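Local coordinates for PA14 domain-containing protein (Clostridium clariflavum, PDB 6QDI) that probably senses plant biomass outside the cell as an RsgI-type anti-sigma factor, of which this piece holds the two calcium-binding, putatively sugar-binding PA14 domains, at residues A[4-18]-A[38-52]. Sequence-based numbering, arbitrary orientation.
Sequences LRGDYFDNIDLTNFK and EIRNDESYSVRWTGK. With CA (calcium ion), chain G.
Asp10 and Ser44 share a calcium ion where antiparallel strands 4-9 and 44-52 give way to loops. Asp10 gives its backbone O (2.4 Å from the calcium), Ser44 both O and OG, and Asp42 both carboxylate oxygens; three waters bring the coordinating oxygens to eight. The Asp10 carboxylate turns to the 38-42 loop, its OD1 taking Arg40 N (2.8 Å) through the syn lone pair and accepting a hydrogen bond from a calcium-bound water. Asp42 OD1 accepts Ser44 N from above the carboxylate plane, closing an Asx turn. Two residues on, Ser46 OG, placed by chi1 of 57° to face the 10-16 loop, donates to Asn11 O (2.7 Å) and accepts from Leu14 N (2.8 Å), pinning that loop. Six backbone hydrogen bonds join Arg5, Asp7 and Phe9 to Thr50, Arg48 and Ser46. On one sheet face Val47 CG1 sits over the Tyr8 ring, 3.8 Å from its centroid, while Asp23 binds both Tyr8 OH and Trp49 NE1. On the other, a water bridges Asp7 OD2 and Arg48 NH1, and Glu109 forms a salt bridge with Arg48 NE. Because the calcium draws on both segments, its binding probably stabilises these loops of the first PA14 domain, beside strand 180-184 of the second.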
loop_
_atom_site.group_PDB
_atom_site.type_symbol
_atom_site.label_atom_id
_atom_site.label_comp_id
_atom_site.label_asym_id
_atom_site.label_seq_id
_atom_site.Cartn_x
_atom_site.Cartn_y
_atom_site.Cartn_z
ATOM N N LEU A 4 -12.100 -7.218 14.117
ATOM C CA LEU A 4 -11.168 -6.076 14.045
ATOM C C LEU A 4 -11.403 -5.376 12.729
ATOM O O LEU A 4 -11.819 -5.959 11.733
ATOM C CB LEU A 4 -9.685 -6.508 14.172
ATOM C CG LEU A 4 -9.316 -7.111 15.521
ATOM C CD1 LEU A 4 -7.864 -7.563 15.509
ATOM C CD2 LEU A 4 -9.605 -6.142 16.656
ATOM N N ARG A 5 -11.101 -4.076 12.716
ATOM C CA ARG A 5 -11.178 -3.275 11.472
ATOM C C ARG A 5 -9.906 -3.516 10.666
ATOM O O ARG A 5 -8.799 -3.211 11.153
ATOM C CB ARG A 5 -11.347 -1.778 11.742
ATOM C CG ARG A 5 -11.452 -1.036 10.410
ATOM C CD ARG A 5 -12.128 0.285 10.555
ATOM N NE ARG A 5 -13.535 0.125 10.963
ATOM C CZ ARG A 5 -14.523 -0.220 10.160
ATOM N NH1 ARG A 5 -14.322 -0.498 8.899
ATOM N NH2 ARG A 5 -15.761 -0.347 10.667
ATOM N N GLY A 6 -10.072 -4.044 9.452
ATOM C CA GLY A 6 -8.983 -4.264 8.525
ATOM C C GLY A 6 -9.011 -3.150 7.480
ATOM O O GLY A 6 -10.019 -2.981 6.789
ATOM N N ASP A 7 -7.875 -2.437 7.358
ATOM C CA ASP A 7 -7.638 -1.475 6.297
ATOM C C ASP A 7 -6.684 -2.161 5.337
ATOM O O ASP A 7 -5.574 -2.575 5.722
ATOM C CB ASP A 7 -7.066 -0.192 6.876
ATOM C CG ASP A 7 -8.065 0.565 7.707
ATOM O OD1 ASP A 7 -9.255 0.598 7.388
ATOM O OD2 ASP A 7 -7.619 1.128 8.731
ATOM N N TYR A 8 -7.129 -2.253 4.093
ATOM C CA TYR A 8 -6.436 -2.974 3.058
ATOM C C TYR A 8 -5.810 -2.011 2.067
ATOM O O TYR A 8 -6.495 -1.127 1.519
ATOM C CB TYR A 8 -7.437 -3.929 2.305
ATOM C CG TYR A 8 -7.889 -5.092 3.176
ATOM C CD1 TYR A 8 -8.791 -4.911 4.224
ATOM C CD2 TYR A 8 -7.385 -6.353 2.956
ATOM C CE1 TYR A 8 -9.162 -5.951 5.050
ATOM C CE2 TYR A 8 -7.734 -7.420 3.773
ATOM C CZ TYR A 8 -8.611 -7.213 4.826
ATOM O OH TYR A 8 -8.939 -8.318 5.603
ATOM N N PHE A 9 -4.518 -2.230 1.817
ATOM C CA PHE A 9 -3.678 -1.339 1.030
ATOM C C PHE A 9 -3.158 -2.060 -0.195
ATOM O O PHE A 9 -2.829 -3.254 -0.150
ATOM C CB PHE A 9 -2.497 -0.854 1.876
ATOM C CG PHE A 9 -2.932 -0.052 3.083
ATOM C CD1 PHE A 9 -3.054 1.325 3.007
ATOM C CD2 PHE A 9 -3.161 -0.655 4.309
ATOM C CE1 PHE A 9 -3.459 2.062 4.110
ATOM C CE2 PHE A 9 -3.569 0.088 5.409
ATOM C CZ PHE A 9 -3.698 1.441 5.287
ATOM N N ASP A 10 -3.027 -1.319 -1.283
ATOM C CA ASP A 10 -2.667 -1.872 -2.578
ATOM C C ASP A 10 -1.174 -2.109 -2.741
ATOM O O ASP A 10 -0.774 -2.630 -3.759
ATOM C CB ASP A 10 -3.143 -0.956 -3.728
ATOM C CG ASP A 10 -4.049 -1.638 -4.763
ATOM O OD1 ASP A 10 -4.418 -2.765 -4.634
ATOM O OD2 ASP A 10 -4.562 -0.902 -5.681
ATOM N N ASN A 11 -0.353 -1.691 -1.789
ATOM C CA ASN A 11 1.104 -1.838 -1.853
ATOM C C ASN A 11 1.605 -2.697 -0.697
ATOM O O ASN A 11 0.849 -3.007 0.237
ATOM C CB ASN A 11 1.756 -0.437 -1.783
ATOM C CG ASN A 11 1.389 0.393 -2.979
ATOM O OD1 ASN A 11 1.336 -0.105 -4.099
ATOM N ND2 ASN A 11 1.242 1.688 -2.756
ATOM N N ILE A 12 2.890 -3.035 -0.695
ATOM C CA ILE A 12 3.472 -3.865 0.388
ATOM C C ILE A 12 3.680 -3.117 1.693
ATOM O O ILE A 12 3.977 -3.755 2.697
ATOM C CB ILE A 12 4.814 -4.500 -0.014
ATOM C CG1 ILE A 12 5.918 -3.476 -0.267
ATOM C CG2 ILE A 12 4.629 -5.414 -1.233
ATOM C CD1 ILE A 12 7.305 -4.046 -0.129
ATOM N N ASP A 13 3.538 -1.793 1.693
ATOM C CA ASP A 13 4.049 -0.938 2.779
ATOM C C ASP A 13 2.956 -0.089 3.397
ATOM O O ASP A 13 3.237 1.026 3.853
ATOM C CB ASP A 13 5.178 -0.056 2.226
ATOM C CG ASP A 13 4.718 0.927 1.151
ATOM O OD1 ASP A 13 3.569 0.752 0.653
ATOM O OD2 ASP A 13 5.511 1.828 0.829
ATOM N N LEU A 14 1.724 -0.575 3.414
ATOM C CA LEU A 14 0.638 0.131 4.130
ATOM C C LEU A 14 0.408 1.510 3.528
ATOM O O LEU A 14 0.072 2.473 4.238
ATOM C CB LEU A 14 0.878 0.152 5.637
ATOM C CG LEU A 14 1.104 -1.229 6.261
ATOM C CD1 LEU A 14 1.733 -1.069 7.634
ATOM C CD2 LEU A 14 -0.170 -2.037 6.305
ATOM N N THR A 15 0.546 1.599 2.204
ATOM C CA THR A 15 0.207 2.780 1.453
ATOM C C THR A 15 -0.784 2.410 0.338
ATOM O O THR A 15 -0.843 1.281 -0.131
ATOM C CB THR A 15 1.419 3.488 0.875
ATOM O OG1 THR A 15 2.018 2.710 -0.158
ATOM C CG2 THR A 15 2.402 3.889 1.939
ATOM N N ASN A 16 -1.536 3.445 -0.061
ATOM C CA ASN A 16 -2.561 3.377 -1.099
ATOM C C ASN A 16 -3.758 2.545 -0.650
ATOM O O ASN A 16 -3.994 1.419 -1.098
ATOM C CB ASN A 16 -2.008 2.959 -2.460
ATOM C CG ASN A 16 -2.917 3.375 -3.558
ATOM O OD1 ASN A 16 -3.824 4.199 -3.351
ATOM N ND2 ASN A 16 -2.640 2.912 -4.742
ATOM N N PHE A 17 -4.509 3.109 0.283
ATOM C CA PHE A 17 -5.706 2.511 0.839
ATOM C C PHE A 17 -6.765 2.250 -0.212
ATOM O O PHE A 17 -7.058 3.141 -1.021
ATOM C CB PHE A 17 -6.260 3.480 1.893
ATOM C CG PHE A 17 -7.599 3.077 2.425
ATOM C CD1 PHE A 17 -7.722 2.159 3.455
ATOM C CD2 PHE A 17 -8.744 3.633 1.908
ATOM C CE1 PHE A 17 -8.980 1.803 3.957
ATOM C CE2 PHE A 17 -9.996 3.250 2.363
ATOM C CZ PHE A 17 -10.110 2.367 3.407
ATOM N N LYS A 18 -7.322 1.040 -0.197
ATOM C CA LYS A 18 -8.410 0.697 -1.078
ATOM C C LYS A 18 -9.707 0.238 -0.429
ATOM O O LYS A 18 -10.757 0.300 -1.083
ATOM C CB LYS A 18 -7.978 -0.348 -2.099
ATOM C CG LYS A 18 -6.826 0.102 -3.005
ATOM C CD LYS A 18 -7.207 1.268 -3.953
ATOM C CE LYS A 18 -6.040 1.752 -4.825
ATOM N NZ LYS A 18 -6.360 2.901 -5.745
ATOM N N GLU A 38 -11.260 -4.893 -4.517
ATOM C CA GLU A 38 -10.719 -3.553 -4.509
ATOM C C GLU A 38 -9.196 -3.516 -4.525
ATOM O O GLU A 38 -8.619 -2.456 -4.766
ATOM C CB GLU A 38 -11.211 -2.768 -3.282
ATOM C CG GLU A 38 -12.686 -2.412 -3.309
ATOM C CD GLU A 38 -13.604 -3.533 -2.851
ATOM O OE1 GLU A 38 -13.131 -4.618 -2.418
ATOM O OE2 GLU A 38 -14.845 -3.332 -2.911
ATOM N N ILE A 39 -8.553 -4.635 -4.215
ATOM C CA ILE A 39 -7.101 -4.734 -4.160
ATOM C C ILE A 39 -6.652 -5.392 -5.446
ATOM O O ILE A 39 -7.085 -6.528 -5.752
ATOM C CB ILE A 39 -6.682 -5.562 -2.920
ATOM C CG1 ILE A 39 -7.036 -4.817 -1.628
ATOM C CG2 ILE A 39 -5.191 -5.889 -2.918
ATOM C CD1 ILE A 39 -6.175 -3.591 -1.359
ATOM N N ARG A 40 -5.770 -4.720 -6.180
ATOM C CA ARG A 40 -5.245 -5.241 -7.449
ATOM C C ARG A 40 -4.660 -6.638 -7.203
ATOM O O ARG A 40 -3.895 -6.867 -6.250
ATOM C CB ARG A 40 -4.150 -4.293 -8.009
ATOM C CG ARG A 40 -3.624 -4.687 -9.402
ATOM C CD ARG A 40 -4.480 -4.049 -10.492
ATOM N NE ARG A 40 -4.295 -2.641 -10.257
ATOM C CZ ARG A 40 -3.416 -1.861 -10.860
ATOM N NH1 ARG A 40 -2.685 -2.326 -11.825
ATOM N NH2 ARG A 40 -3.271 -0.591 -10.455
ATOM N N ASN A 41 -4.945 -7.556 -8.112
ATOM C CA ASN A 41 -4.532 -8.963 -7.985
ATOM C C ASN A 41 -3.127 -9.146 -8.553
ATOM O O ASN A 41 -2.936 -9.847 -9.542
ATOM C CB ASN A 41 -5.535 -9.888 -8.691
ATOM C CG ASN A 41 -5.263 -11.308 -8.398
ATOM O OD1 ASN A 41 -4.630 -11.626 -7.372
ATOM N ND2 ASN A 41 -5.790 -12.197 -9.235
ATOM N N ASP A 42 -2.159 -8.514 -7.893
ATOM C CA ASP A 42 -0.786 -8.514 -8.353
ATOM C C ASP A 42 0.198 -9.124 -7.357
ATOM O O ASP A 42 1.404 -9.072 -7.588
ATOM C CB ASP A 42 -0.314 -7.115 -8.731
ATOM C CG ASP A 42 -0.250 -6.162 -7.542
ATOM O OD1 ASP A 42 -0.602 -6.564 -6.435
ATOM O OD2 ASP A 42 0.170 -4.999 -7.712
ATOM N N GLU A 43 -0.301 -9.651 -6.236
ATOM C CA GLU A 43 0.531 -10.315 -5.229
ATOM C C GLU A 43 1.334 -9.382 -4.342
ATOM O O GLU A 43 2.192 -9.845 -3.603
ATOM C CB GLU A 43 1.410 -11.434 -5.803
ATOM C CG GLU A 43 0.716 -12.357 -6.786
ATOM C CD GLU A 43 1.614 -13.383 -7.394
ATOM O OE1 GLU A 43 2.740 -13.624 -6.880
ATOM O OE2 GLU A 43 1.199 -13.972 -8.434
ATOM N N SER A 44 1.031 -8.071 -4.385
ATOM C CA SER A 44 1.702 -7.095 -3.506
ATOM C C SER A 44 0.661 -6.287 -2.750
ATOM O O SER A 44 -0.010 -5.435 -3.340
ATOM C CB SER A 44 2.640 -6.196 -4.268
ATOM O OG SER A 44 2.021 -5.514 -5.317
ATOM N N TYR A 45 0.463 -6.550 -1.459
ATOM C CA TYR A 45 -0.589 -5.867 -0.712
ATOM C C TYR A 45 -0.268 -5.942 0.758
ATOM O O TYR A 45 0.658 -6.641 1.178
ATOM C CB TYR A 45 -2.006 -6.441 -1.050
ATOM C CG TYR A 45 -2.136 -7.923 -0.822
ATOM C CD1 TYR A 45 -2.412 -8.416 0.440
ATOM C CD2 TYR A 45 -1.975 -8.839 -1.861
ATOM C CE1 TYR A 45 -2.525 -9.804 0.672
ATOM C CE2 TYR A 45 -2.084 -10.205 -1.637
ATOM C CZ TYR A 45 -2.346 -10.668 -0.371
ATOM O OH TYR A 45 -2.437 -12.020 -0.102
ATOM N N SER A 46 -1.015 -5.182 1.548
ATOM C CA SER A 46 -0.748 -5.151 2.979
ATOM C C SER A 46 -2.035 -4.783 3.695
ATOM O O SER A 46 -2.994 -4.286 3.071
ATOM C CB SER A 46 0.423 -4.198 3.301
ATOM O OG SER A 46 0.171 -2.873 2.814
ATOM N N VAL A 47 -2.086 -5.067 4.990
ATOM C CA VAL A 47 -3.277 -4.885 5.800
ATOM C C VAL A 47 -2.882 -4.419 7.172
ATOM O O VAL A 47 -1.874 -4.883 7.751
ATOM C CB VAL A 47 -4.080 -6.217 5.928
ATOM C CG1 VAL A 47 -5.440 -5.938 6.534
ATOM C CG2 VAL A 47 -4.229 -6.927 4.596
ATOM N N ARG A 48 -3.683 -3.501 7.735
ATOM C CA ARG A 48 -3.586 -3.157 9.143
ATOM C C ARG A 48 -4.924 -3.456 9.807
ATOM O O ARG A 48 -5.969 -2.975 9.368
ATOM C CB ARG A 48 -3.267 -1.702 9.379
ATOM C CG ARG A 48 -3.161 -1.330 10.843
ATOM C CD ARG A 48 -2.900 0.138 11.070
ATOM N NE ARG A 48 -1.614 0.546 10.551
ATOM C CZ ARG A 48 -1.415 1.388 9.542
ATOM N NH1 ARG A 48 -2.398 1.864 8.830
ATOM N NH2 ARG A 48 -0.147 1.676 9.187
ATOM N N TRP A 49 -4.873 -4.236 10.883
ATOM C CA TRP A 49 -6.038 -4.466 11.741
ATOM C C TRP A 49 -5.908 -3.699 13.031
ATOM O O TRP A 49 -4.845 -3.712 13.678
ATOM C CB TRP A 49 -6.207 -5.955 12.076
ATOM C CG TRP A 49 -6.679 -6.778 10.932
ATOM C CD1 TRP A 49 -7.949 -6.929 10.507
ATOM C CD2 TRP A 49 -5.880 -7.599 10.064
ATOM N NE1 TRP A 49 -8.012 -7.756 9.444
ATOM C CE2 TRP A 49 -6.748 -8.191 9.147
ATOM C CE3 TRP A 49 -4.489 -7.864 9.964
ATOM C CZ2 TRP A 49 -6.301 -9.036 8.160
ATOM C CZ3 TRP A 49 -4.062 -8.738 8.963
ATOM C CH2 TRP A 49 -4.960 -9.277 8.079
ATOM N N THR A 50 -6.993 -3.023 13.434
ATOM C CA THR A 50 -7.021 -2.271 14.662
ATOM C C THR A 50 -8.338 -2.507 15.419
ATOM O O THR A 50 -9.415 -2.689 14.830
ATOM C CB THR A 50 -6.845 -0.748 14.431
ATOM O OG1 THR A 50 -7.772 -0.314 13.450
ATOM C CG2 THR A 50 -5.422 -0.432 13.980
ATOM N N GLY A 51 -8.218 -2.425 16.730
ATOM C CA GLY A 51 -9.380 -2.452 17.592
ATOM C C GLY A 51 -8.936 -2.790 18.990
ATOM O O GLY A 51 -7.847 -2.398 19.442
ATOM N N LYS A 52 -9.798 -3.511 19.705
ATOM C CA LYS A 52 -9.536 -3.924 21.090
ATOM C C LYS A 52 -9.668 -5.421 21.222
ATOM O O LYS A 52 -10.401 -6.049 20.447
ATOM C CB LYS A 52 -10.515 -3.278 22.043
ATOM C CG LYS A 52 -10.601 -1.783 21.939
ATOM C CD LYS A 52 -9.438 -1.080 22.578
ATOM C CE LYS A 52 -9.800 0.405 22.824
ATOM N NZ LYS A 52 -8.686 1.141 23.449
HETATM CA CA CA G . -0.198 -4.299 -5.382
HETATM O O HOH W 1 -6.950 -0.759 10.904
HETATM O O HOH W 2 -5.264 2.221 9.226
HETATM O O HOH W 3 -2.493 -4.788 -5.001
HETATM O O HOH W 4 -6.950 -1.453 -6.753
HETATM O O HOH W 5 1.576 -2.595 -5.357
HETATM O O HOH W 6 -0.810 3.281 6.771
HETATM O O HOH W 7 -1.165 -2.505 -6.798
#